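PDB 7DH8: transcriptional regulator fur family from Xanthomonas campestris pv. campestris, which probably acts as a zinc-dependent repressor of the Fur family, a dimeric zinc uptake regulator that binds DNA near the genes it controls. Local coordinates for residues R51-A56 / F105-H110; K98-N103 / A154-V159. One frame throughout, in Å; residues are numbered along the deposited sequence.

Interaction 1: R51-A56 / F105-H110. With ZN (zinc ion), chain B.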
ATOM      1  N   ARG A  51      22.339   0.143   8.508  1.00 41.19           N
ATOM      2  CA  ARG A  51      23.138   1.332   8.226  1.00 45.99           C
ATOM      3  C   ARG A  51      22.978   1.778   6.777  1.00 46.19           C
ATOM      4  O   ARG A  51      22.797   2.974   6.502  1.00 45.17           O
ATOM      5  CB  ARG A  51      24.611   1.067   8.546  1.00 53.73           C
ATOM      6  CG  ARG A  51      25.510   2.289   8.380  1.00 62.69           C
ATOM      7  CD  ARG A  51      26.999   1.911   8.248  1.00 71.40           C
ATOM      8  NE  ARG A  51      27.328   0.678   8.967  1.00 77.95           N
ATOM      9  CZ  ARG A  51      27.362   0.552  10.295  1.00 80.49           C
ATOM     10  NH1 ARG A  51      27.101   1.589  11.090  1.00 75.58           N
ATOM     11  NH2 ARG A  51      27.663  -0.627  10.829  1.00 84.38           N
ATOM     12  N   LEU A  52      23.077   0.835   5.826  1.00 37.11           N
ATOM     13  CA  LEU A  52      22.899   1.179   4.420  1.00 36.18           C
ATOM     14  C   LEU A  52      21.528   1.800   4.164  1.00 37.92           C
ATOM     15  O   LEU A  52      21.413   2.795   3.436  1.00 47.07           O
ATOM     16  CB  LEU A  52      23.087  -0.065   3.544  1.00 38.58           C
ATOM     17  CG  LEU A  52      24.554  -0.559   3.386  1.00 45.90           C
ATOM     18  CD1 LEU A  52      24.604  -1.900   2.610  1.00 44.97           C
ATOM     19  CD2 LEU A  52      25.459   0.505   2.763  1.00 44.64           C
ATOM     20  N   ILE A  53      20.464   1.217   4.722  1.00 32.91           N
ATOM     21  CA  ILE A  53      19.137   1.776   4.436  1.00 30.87           C
ATOM     22  C   ILE A  53      19.017   3.173   5.048  1.00 37.22           C
ATOM     23  O   ILE A  53      18.575   4.117   4.390  1.00 42.09           O
ATOM     24  CB  ILE A  53      18.022   0.819   4.915  1.00 33.23           C
ATOM     25  CG1 ILE A  53      18.037  -0.492   4.130  1.00 29.81           C
ATOM     26  CG2 ILE A  53      16.582   1.492   4.884  1.00 28.31           C
ATOM     27  CD1 ILE A  53      17.180  -1.576   4.742  1.00 31.58           C
ATOM     28  N   ALA A  54      19.490   3.336   6.284  1.00 35.26           N
ATOM     29  CA  ALA A  54      19.409   4.623   6.970  1.00 43.57           C
ATOM     30  C   ALA A  54      20.183   5.726   6.241  1.00 51.66           C
ATOM     31  O   ALA A  54      19.781   6.891   6.281  1.00 51.07           O
ATOM     32  CB  ALA A  54      19.915   4.474   8.407  1.00 41.88           C
ATOM     33  N   ASP A  55      21.271   5.381   5.564  1.00 45.77           N
ATOM     34  CA  ASP A  55      22.152   6.327   4.890  1.00 49.46           C
ATOM     35  C   ASP A  55      21.640   6.768   3.527  1.00 49.26           C
ATOM     36  O   ASP A  55      22.148   7.765   2.991  1.00 51.27           O
ATOM     37  CB  ASP A  55      23.539   5.715   4.653  1.00 58.45           C
ATOM     38  CG  ASP A  55      24.552   6.096   5.708  1.00 64.93           C
ATOM     39  OD1 ASP A  55      24.310   7.068   6.468  1.00 65.24           O
ATOM     40  OD2 ASP A  55      25.616   5.418   5.755  1.00 65.65           O
ATOM     41  N   ALA A  56      20.677   6.060   2.945  1.00 44.78           N
ATOM     42  CA  ALA A  56      20.302   6.353   1.571  1.00 46.69           C
ATOM     43  C   ALA A  56      19.431   7.611   1.447  1.00 50.42           C
ATOM     44  O   ALA A  56      19.562   8.352   0.469  1.00 59.45           O
ATOM     45  CB  ALA A  56      19.606   5.141   0.963  1.00 39.14           C
ATOM     46  N   PHE A 105      12.183   0.165   0.855  1.00 23.15           N
ATOM     47  CA  PHE A 105      12.399   0.085   2.304  1.00 23.55           C
ATOM     48  C   PHE A 105      12.991   1.377   2.811  1.00 29.78           C
ATOM     49  O   PHE A 105      13.775   2.021   2.104  1.00 32.43           O
ATOM     50  CB  PHE A 105      13.339  -1.051   2.655  1.00 27.13           C
ATOM     51  CG  PHE A 105      12.817  -2.389   2.224  1.00 28.94           C
ATOM     52  CD1 PHE A 105      13.030  -2.833   0.943  1.00 30.84           C
ATOM     53  CD2 PHE A 105      11.986  -3.144   3.076  1.00 33.72           C
ATOM     54  CE1 PHE A 105      12.529  -4.062   0.527  1.00 40.75           C
ATOM     55  CE2 PHE A 105      11.458  -4.350   2.676  1.00 40.88           C
ATOM     56  CZ  PHE A 105      11.719  -4.825   1.385  1.00 45.19           C
ATOM     57  N   VAL A 106      12.664   1.743   4.052  1.00 23.69           N
ATOM     58  CA  VAL A 106      13.147   2.983   4.657  1.00 28.37           C
ATOM     59  C   VAL A 106      13.402   2.652   6.118  1.00 33.84           C
ATOM     60  O   VAL A 106      12.747   1.771   6.690  1.00 31.74           O
ATOM     61  CB  VAL A 106      12.158   4.213   4.543  1.00 26.04           C
ATOM     62  CG1 VAL A 106      12.097   4.827   3.155  1.00 30.38           C
ATOM     63  CG2 VAL A 106      10.704   3.859   5.065  1.00 31.64           C
ATOM     64  N   ALA A 107      14.370   3.331   6.721  1.00 29.31           N
ATOM     65  CA  ALA A 107      14.642   3.096   8.127  1.00 32.72           C
ATOM     66  C   ALA A 107      13.583   3.810   8.958  1.00 38.35           C
ATOM     67  O   ALA A 107      13.081   4.881   8.581  1.00 32.72           O
ATOM     68  CB  ALA A 107      16.047   3.576   8.509  1.00 32.39           C
ATOM     69  N   CYS A 108      13.204   3.196  10.074  1.00 38.44           N
ATOM     70  CA  CYS A 108      12.288   3.897  10.966  1.00 35.60           C
ATOM     71  C   CYS A 108      13.037   5.007  11.707  1.00 42.44           C
ATOM     72  O   CYS A 108      14.071   4.765  12.342  1.00 47.39           O
ATOM     73  CB  CYS A 108      11.630   2.952  11.960  1.00 35.25           C
ATOM     74  SG  CYS A 108      10.518   3.862  13.184  1.00 35.75           S
ATOM     75  N   HIS A 109      12.495   6.216  11.619  1.00 39.95           N
ATOM     76  CA  HIS A 109      13.074   7.423  12.201  1.00 54.94           C
ATOM     77  C   HIS A 109      13.093   7.363  13.742  1.00 59.18           C
ATOM     78  O   HIS A 109      14.019   7.925  14.343  1.00 63.95           O
ATOM     79  CB  HIS A 109      12.492   8.649  11.483  1.00 62.53           C
ATOM     80  CG  HIS A 109      11.078   8.976  11.872  1.00 76.64           C
ATOM     81  ND1 HIS A 109      10.627  10.272  12.043  1.00 82.50           N
ATOM     82  CD2 HIS A 109      10.024   8.175  12.166  1.00 81.46           C
ATOM     83  CE1 HIS A 109       9.354  10.254  12.409  1.00 82.23           C
ATOM     84  NE2 HIS A 109       8.966   8.995  12.495  1.00 81.73           N
ATOM     85  N   HIS A 110      12.103   6.695  14.399  1.00 60.52           N
ATOM     86  CA  HIS A 110      12.092   6.437  15.841  1.00 60.04           C
ATOM     87  C   HIS A 110      11.832   4.954  16.072  1.00 66.45           C
ATOM     88  O   HIS A 110      10.704   4.462  15.900  1.00 64.71           O
ATOM     89  CB  HIS A 110      10.980   7.337  16.366  1.00 59.01           C
ATOM     90  CG  HIS A 110      11.434   8.754  16.534  1.00 68.50           C
ATOM     91  ND1 HIS A 110      12.508   9.090  17.333  1.00 70.44           N
ATOM     92  CD2 HIS A 110      11.032   9.903  15.934  1.00 67.42           C
ATOM     93  CE1 HIS A 110      12.730  10.391  17.243  1.00 72.21           C
ATOM     94  NE2 HIS A 110      11.853  10.906  16.398  1.00 71.33           N
TER
HETATM   95 ZN    ZN B 201       8.725   3.788  12.166  1.00 34.00          ZN
HETATM   96  O   HOH W   1      15.675   5.385   5.145  1.00 43.58           O
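I53 and A107 show how a helix can rest on a short strand by apolar contact and a single water. Most of the close contact made by I53 falls to one branch: CG2, standing anti to the backbone N, reaches over the strand backbone and comes within 3.4 Å of A107 N and 3.6 Å of V106 C. Its other branch ends at CD1, which lies alongside the CB of F105, while the ring of F105 turns off toward L87 and M91 of helix 80-92. Beside this, the methyl of A107 sits against A54, 3.8 Å from its CA, so two alanines let the backbones come close. The axes of 51-56 and 105-107 cross at 90° and pass 6.8 Å apart.

The polar part is indirect. A water donates to I53 O, 3.3 Å away, and accepts from A107 N at 2.9 Å, spanning the gap between helix and strand.

The metal contact follows one residue on. C108 SG binds a zinc ion at 2.1 Å, together with H97, H116 and E131. The whole is a helix packed across the two-stranded wing of a winged-helix domain, the DNA-binding module of Fur-family regulators, with a zinc ligand directly after the wing's second strand.

Interaction 2: K98-N103 / A154-V159; sequences KLESVN and AQTLEV
E158 OE1 is gripped by two donors of one residue, S101 N at 2.7 Å and S101 OG at 2.6 Å, in a contact that joins the wing hairpin of the winged-helix domain to the dimerisation sheet. The amide arrives on the syn lone pair, whereas the hydroxyl meets the oxygen nearly along the C-O bond. The other carboxylate oxygen, OE2, also uses its syn lone pair, to receive E100 N at 2.7 Å; this bond is bent, with an N-H...O angle of 136°. Two successive amides of the turn after strand 96-99 thus hold both oxygens of one carboxylate, which fixes its rotation, and three donors would be expected to favour the ionised form. The E158 chain runs straight beyond CG (chi2 179°), long enough to span from strand to turn. S101 OG lies between its own backbone N and carbonyl carbon (chi1 64°), which brings it close enough to its own amide for both to reach OE1.

Apolar groups flank this polar core. L99 brings CB and CD2 to the OE2 side, and E158 also touches I122 of strand 119-123. Strand 151-160 continues the sheet into the second subunit, whose H160 is hydrogen-bonded to T156 OG1. The methyl of T156 faces E100, whose side chain crosses it at about a right angle, with E100 CG 3.9 Å from T156 CG2.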
ATOM      1  N   LYS A  98       8.641  -1.380   5.136  1.00 28.36           N
ATOM      2  CA  LYS A  98       8.458  -1.608   3.723  1.00 28.98           C
ATOM      3  C   LYS A  98       7.305  -0.744   3.256  1.00 29.61           C
ATOM      4  O   LYS A  98       6.198  -0.839   3.800  1.00 35.44           O
ATOM      5  CB  LYS A  98       8.155  -3.075   3.408  1.00 29.99           C
ATOM      6  CG  LYS A  98       8.132  -3.334   1.836  1.00 28.58           C
ATOM      7  CD  LYS A  98       7.672  -4.782   1.555  1.00 39.00           C
ATOM      8  CE  LYS A  98       7.236  -4.986   0.083  1.00 43.39           C
ATOM      9  NZ  LYS A  98       6.986  -6.464  -0.200  1.00 46.92           N
ATOM     10  N   LEU A  99       7.569   0.114   2.280  1.00 27.00           N
ATOM     11  CA  LEU A  99       6.534   0.946   1.655  1.00 26.60           C
ATOM     12  C   LEU A  99       5.875   0.145   0.541  1.00 34.09           C
ATOM     13  O   LEU A  99       6.491  -0.117  -0.489  1.00 32.12           O
ATOM     14  CB  LEU A  99       7.156   2.213   1.099  1.00 27.26           C
ATOM     15  CG  LEU A  99       7.805   3.022   2.242  1.00 33.02           C
ATOM     16  CD1 LEU A  99       8.522   4.243   1.684  1.00 28.00           C
ATOM     17  CD2 LEU A  99       6.741   3.399   3.351  1.00 29.77           C
ATOM     18  N   GLU A 100       4.605  -0.206   0.724  1.00 33.14           N
ATOM     19  CA  GLU A 100       3.981  -1.114  -0.225  1.00 37.01           C
ATOM     20  C   GLU A 100       3.738  -0.492  -1.570  1.00 32.38           C
ATOM     21  O   GLU A 100       3.749  -1.218  -2.569  1.00 32.74           O
ATOM     22  CB  GLU A 100       2.656  -1.638   0.323  1.00 30.99           C
ATOM     23  CG  GLU A 100       2.821  -2.263   1.644  1.00 35.52           C
ATOM     24  CD  GLU A 100       3.294  -3.697   1.527  1.00 36.42           C
ATOM     25  OE1 GLU A 100       3.293  -4.209   0.400  1.00 37.99           O
ATOM     26  OE2 GLU A 100       3.664  -4.299   2.564  1.00 42.17           O
ATOM     27  N   SER A 101       3.483   0.825  -1.645  1.00 30.96           N
ATOM     28  CA  SER A 101       3.141   1.342  -2.969  1.00 34.30           C
ATOM     29  C   SER A 101       4.356   1.592  -3.862  1.00 35.61           C
ATOM     30  O   SER A 101       4.175   1.809  -5.074  1.00 36.15           O
ATOM     31  CB  SER A 101       2.312   2.636  -2.866  1.00 35.08           C
ATOM     32  OG  SER A 101       3.058   3.654  -2.262  1.00 37.10           O
ATOM     33  N   VAL A 102       5.577   1.595  -3.322  1.00 28.91           N
ATOM     34  CA  VAL A 102       6.767   1.716  -4.168  1.00 34.78           C
ATOM     35  C   VAL A 102       7.693   0.519  -4.045  1.00 35.22           C
ATOM     36  O   VAL A 102       8.747   0.513  -4.675  1.00 33.68           O
ATOM     37  CB  VAL A 102       7.564   3.012  -3.896  1.00 35.69           C
ATOM     38  CG1 VAL A 102       6.805   4.227  -4.406  1.00 36.50           C
ATOM     39  CG2 VAL A 102       7.932   3.129  -2.420  1.00 37.08           C
ATOM     40  N   ASN A 103       7.334  -0.484  -3.238  1.00 30.95           N
ATOM     41  CA  ASN A 103       8.087  -1.728  -3.078  1.00 28.89           C
ATOM     42  C   ASN A 103       9.530  -1.429  -2.690  1.00 29.76           C
ATOM     43  O   ASN A 103      10.480  -1.847  -3.358  1.00 35.15           O
ATOM     44  CB  ASN A 103       7.972  -2.628  -4.350  1.00 30.11           C
ATOM     45  CG  ASN A 103       8.525  -4.031  -4.118  1.00 35.76           C
ATOM     46  OD1 ASN A 103       8.588  -4.484  -2.981  1.00 36.69           O
ATOM     47  ND2 ASN A 103       8.974  -4.708  -5.186  1.00 43.57           N
ATOM     48  N   ALA A 154      -2.082  -4.478  11.222  1.00 36.60           N
ATOM     49  CA  ALA A 154      -0.969  -3.625  10.802  1.00 35.22           C
ATOM     50  C   ALA A 154      -1.770  -2.903   9.712  1.00 35.53           C
ATOM     51  O   ALA A 154      -2.525  -3.509   8.940  1.00 38.13           O
ATOM     52  CB  ALA A 154       0.232  -4.166  10.010  1.00 33.47           C
ATOM     53  N   GLN A 155      -1.572  -1.577   9.630  1.00 30.92           N
ATOM     54  CA  GLN A 155      -2.135  -0.761   8.564  1.00 27.04           C
ATOM     55  C   GLN A 155      -1.107  -0.174   7.615  1.00 28.91           C
ATOM     56  O   GLN A 155      -0.083   0.346   8.064  1.00 34.83           O
ATOM     57  CB  GLN A 155      -2.899   0.424   9.227  1.00 26.78           C
ATOM     58  CG  GLN A 155      -3.959  -0.076  10.251  1.00 32.11           C
ATOM     59  CD  GLN A 155      -4.720   1.107  10.861  1.00 33.37           C
ATOM     60  OE1 GLN A 155      -4.653   2.214  10.341  1.00 35.02           O
ATOM     61  NE2 GLN A 155      -5.426   0.877  11.959  1.00 28.96           N
ATOM     62  N   THR A 156      -1.444  -0.149   6.314  1.00 25.09           N
ATOM     63  CA  THR A 156      -0.625   0.473   5.289  1.00 28.33           C
ATOM     64  C   THR A 156      -1.277   1.798   4.978  1.00 30.77           C
ATOM     65  O   THR A 156      -2.413   1.816   4.488  1.00 32.75           O
ATOM     66  CB  THR A 156      -0.589  -0.386   4.014  1.00 28.73           C
ATOM     67  OG1 THR A 156       0.052  -1.615   4.304  1.00 34.73           O
ATOM     68  CG2 THR A 156       0.219   0.356   2.917  1.00 33.78           C
ATOM     69  N   LEU A 157      -0.580   2.902   5.287  1.00 28.35           N
ATOM     70  CA  LEU A 157      -1.112   4.248   5.159  1.00 28.91           C
ATOM     71  C   LEU A 157      -0.054   5.030   4.385  1.00 28.61           C
ATOM     72  O   LEU A 157       1.011   5.385   4.899  1.00 27.71           O
ATOM     73  CB  LEU A 157      -1.422   4.902   6.518  1.00 24.61           C
ATOM     74  CG  LEU A 157      -2.210   3.964   7.478  1.00 35.50           C
ATOM     75  CD1 LEU A 157      -2.018   4.514   8.888  1.00 32.05           C
ATOM     76  CD2 LEU A 157      -3.669   3.906   7.058  1.00 27.18           C
ATOM     77  N   GLU A 158      -0.327   5.296   3.127  1.00 24.82           N
ATOM     78  CA  GLU A 158       0.677   5.984   2.318  1.00 26.82           C
ATOM     79  C   GLU A 158      -0.023   7.093   1.552  1.00 28.06           C
ATOM     80  O   GLU A 158      -0.894   6.835   0.727  1.00 33.89           O
ATOM     81  CB  GLU A 158       1.371   4.984   1.412  1.00 25.00           C
ATOM     82  CG  GLU A 158       2.009   3.819   2.236  1.00 29.79           C
ATOM     83  CD  GLU A 158       2.719   2.720   1.398  1.00 37.80           C
ATOM     84  OE1 GLU A 158       2.632   2.707   0.169  1.00 32.61           O
ATOM     85  OE2 GLU A 158       3.353   1.851   2.020  1.00 35.83           O
ATOM     86  N   VAL A 159       0.377   8.315   1.788  1.00 26.44           N
ATOM     87  CA  VAL A 159      -0.258   9.450   1.131  1.00 26.34           C
ATOM     88  C   VAL A 159       0.589   9.815  -0.071  1.00 29.47           C
ATOM     89  O   VAL A 159       1.795  10.083   0.079  1.00 26.46           O
ATOM     90  CB  VAL A 159      -0.418  10.618   2.116  1.00 23.14           C
ATOM     91  CG1 VAL A 159      -1.013  11.831   1.411  1.00 22.56           C
ATOM     92  CG2 VAL A 159      -1.312  10.168   3.284  1.00 32.85           C
TER

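Of the parts joined here, helix 44-56 comes first along the chain; strand 96-99 and its turn follow, then strand 104-107, and last strand 151-160. Interaction 1 closes the loop from 51-56 to 105-110, which takes in helices 62-69 and 80-92 and strand 96-99. Interaction 2 opens within that loop, at 98-103, and closes beyond it at 154-159, so the two cross; its own loop holds strands 104-107, 119-123 and 129-131 and helix 135-146. They meet inside the hairpin, where F105 packs on K98 and V106 on L99. Helix 44-56, the wing and the intersubunit sheet are thereby connected in series, one small hairpin serving two neighbours.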